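Local structure of natural cytotoxicity triggering receptor 2 (Homo sapiens, 1HKF) at residues L20-V23 and A24-L28. The protein is an activating receptor of natural killer cells, seen here as its extracellular V-type immunoglobulin domain, and may help activated cells lyse tumour cells. Residues are numbered along the deposited sequence; the frame is centred on the assembly and turned at random.
Sequences LQSV and AGQTL
Val23 and Gln26 are the first and last residues of a type II beta turn, by which the chain of this V-set immunoglobulin domain leaves strand 18-22 for strand 28-33 of the other sheet. The crossover between the two sheets of the sandwich is made here by a tight turn, and Gln26 N donates to Val23 O at 3.0 Å and closes it. Gly25 takes the third position with phi 90°, where a CB would press against the preceding carbonyl oxygen.

Beside the closing bond, the Val23 and Gln26 side chains run side by side in the same direction. With chi1 at -62° Val23 CG1 lies anti to the carbonyl carbon, which puts CG2 between the backbone N and that carbon, where it lies 3.5 Å from Gln26 CG. The glutamine chain bends at chi2 (-75°), and its OE1 accepts a hydrogen bond from Arg31 N of the second subunit, so the turn also reaches the second subunit of the assembly.

Inside the loop, Ser22 OG packs against Gln26 CB at 3.2 Å. A water whose oxygen lies 2.6 Å from Ser22 OG donates to Thr27 O, bridging the two limbs. Closer to the strands, against Leu119 of strand 111-121, Leu20 and Leu28 cross at about a right angle, with Leu20 CD1 3.8 Å from Leu28 CD2.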
ATOM      1  N   LEU A  20       2.802  -0.200  11.109  1.00 28.09           N
ATOM      2  CA  LEU A  20       2.431  -0.632   9.746  1.00 29.36           C
ATOM      3  C   LEU A  20       3.094  -1.998   9.604  1.00 27.17           C
ATOM      4  O   LEU A  20       4.230  -2.167   9.977  1.00 28.08           O
ATOM      5  CB  LEU A  20       3.023   0.317   8.705  1.00 28.56           C
ATOM      6  CG  LEU A  20       2.554   1.771   8.860  1.00 28.09           C
ATOM      7  CD1 LEU A  20       3.020   2.499   7.652  1.00 26.19           C
ATOM      8  CD2 LEU A  20       1.039   1.867   8.942  1.00 26.34           C
ATOM      9  N   GLN A  21       2.412  -2.953   9.021  1.00 27.23           N
ATOM     10  CA  GLN A  21       3.003  -4.297   8.932  1.00 27.36           C
ATOM     11  C   GLN A  21       2.759  -4.934   7.570  1.00 25.85           C
ATOM     12  O   GLN A  21       1.641  -4.920   7.075  1.00 22.99           O
ATOM     13  CB  GLN A  21       2.382  -5.185  10.038  1.00 26.83           C
ATOM     14  CG  GLN A  21       2.760  -6.648   9.948  1.00 30.67           C
ATOM     15  CD  GLN A  21       2.501  -7.460  11.259  1.00 33.19           C
ATOM     16  OE1 GLN A  21       1.917  -6.952  12.261  1.00 28.89           O
ATOM     17  NE2 GLN A  21       2.947  -8.724  11.247  1.00 29.78           N
ATOM     18  N   SER A  22       3.787  -5.525   6.985  1.00 25.87           N
ATOM     19  CA  SER A  22       3.576  -6.203   5.702  1.00 28.74           C
ATOM     20  C   SER A  22       4.586  -7.348   5.617  1.00 29.17           C
ATOM     21  O   SER A  22       5.197  -7.690   6.615  1.00 30.89           O
ATOM     22  CB  SER A  22       3.825  -5.249   4.530  1.00 30.96           C
ATOM     23  OG  SER A  22       3.343  -5.789   3.309  1.00 32.76           O
ATOM     24  N   VAL A  23       4.756  -7.930   4.428  1.00 27.67           N
ATOM     25  CA  VAL A  23       5.693  -9.018   4.242  1.00 25.95           C
ATOM     26  C   VAL A  23       6.610  -8.715   3.096  1.00 25.29           C
ATOM     27  O   VAL A  23       6.283  -7.907   2.227  1.00 26.92           O
ATOM     28  CB  VAL A  23       4.970 -10.393   4.039  1.00 27.88           C
ATOM     29  CG1 VAL A  23       4.155 -10.725   5.301  1.00 26.05           C
ATOM     30  CG2 VAL A  23       4.071 -10.391   2.829  1.00 25.00           C
ATOM     31  N   ALA A  24       7.783  -9.345   3.108  1.00 25.25           N
ATOM     32  CA  ALA A  24       8.788  -9.110   2.116  1.00 24.96           C
ATOM     33  C   ALA A  24       8.243  -9.262   0.707  1.00 25.75           C
ATOM     34  O   ALA A  24       7.380 -10.096   0.439  1.00 27.87           O
ATOM     35  CB  ALA A  24       9.957 -10.010   2.357  1.00 25.87           C
ATOM     36  N   GLY A  25       8.733  -8.417  -0.194  1.00 27.77           N
ATOM     37  CA  GLY A  25       8.247  -8.416  -1.555  1.00 25.32           C
ATOM     38  C   GLY A  25       7.073  -7.469  -1.715  1.00 27.64           C
ATOM     39  O   GLY A  25       6.882  -6.951  -2.802  1.00 26.86           O
ATOM     40  N   GLN A  26       6.252  -7.225  -0.680  1.00 27.34           N
ATOM     41  CA  GLN A  26       5.129  -6.331  -0.907  1.00 27.89           C
ATOM     42  C   GLN A  26       5.521  -4.888  -1.084  1.00 28.79           C
ATOM     43  O   GLN A  26       6.693  -4.514  -0.955  1.00 27.29           O
ATOM     44  CB  GLN A  26       4.127  -6.402   0.221  1.00 29.39           C
ATOM     45  CG  GLN A  26       3.621  -7.779   0.470  1.00 31.41           C
ATOM     46  CD  GLN A  26       2.641  -8.218  -0.576  1.00 30.89           C
ATOM     47  OE1 GLN A  26       1.648  -7.529  -0.852  1.00 30.59           O
ATOM     48  NE2 GLN A  26       2.897  -9.370  -1.151  1.00 27.43           N
ATOM     49  N   THR A  27       4.509  -4.090  -1.404  1.00 30.18           N
ATOM     50  CA  THR A  27       4.670  -2.654  -1.579  1.00 32.12           C
ATOM     51  C   THR A  27       3.911  -1.934  -0.477  1.00 32.78           C
ATOM     52  O   THR A  27       2.762  -2.280  -0.158  1.00 33.24           O
ATOM     53  CB  THR A  27       4.105  -2.163  -2.913  1.00 31.58           C
ATOM     54  OG1 THR A  27       5.011  -2.511  -3.967  1.00 30.46           O
ATOM     55  CG2 THR A  27       3.933  -0.629  -2.884  1.00 31.45           C
ATOM     56  N   LEU A  28       4.559  -0.953   0.136  1.00 33.23           N
ATOM     57  CA  LEU A  28       3.879  -0.194   1.185  1.00 32.97           C
ATOM     58  C   LEU A  28       3.482   1.199   0.720  1.00 32.50           C
ATOM     59  O   LEU A  28       4.288   1.899   0.100  1.00 32.99           O
ATOM     60  CB  LEU A  28       4.761  -0.021   2.395  1.00 33.60           C
ATOM     61  CG  LEU A  28       3.907   0.732   3.417  1.00 34.16           C
ATOM     62  CD1 LEU A  28       2.464   0.081   3.603  1.00 34.74           C
ATOM     63  CD2 LEU A  28       4.668   0.743   4.664  1.00 33.00           C
TER
HETATM   64  O   HOH W   1       2.083  -4.034   1.949  1.00 35.27           O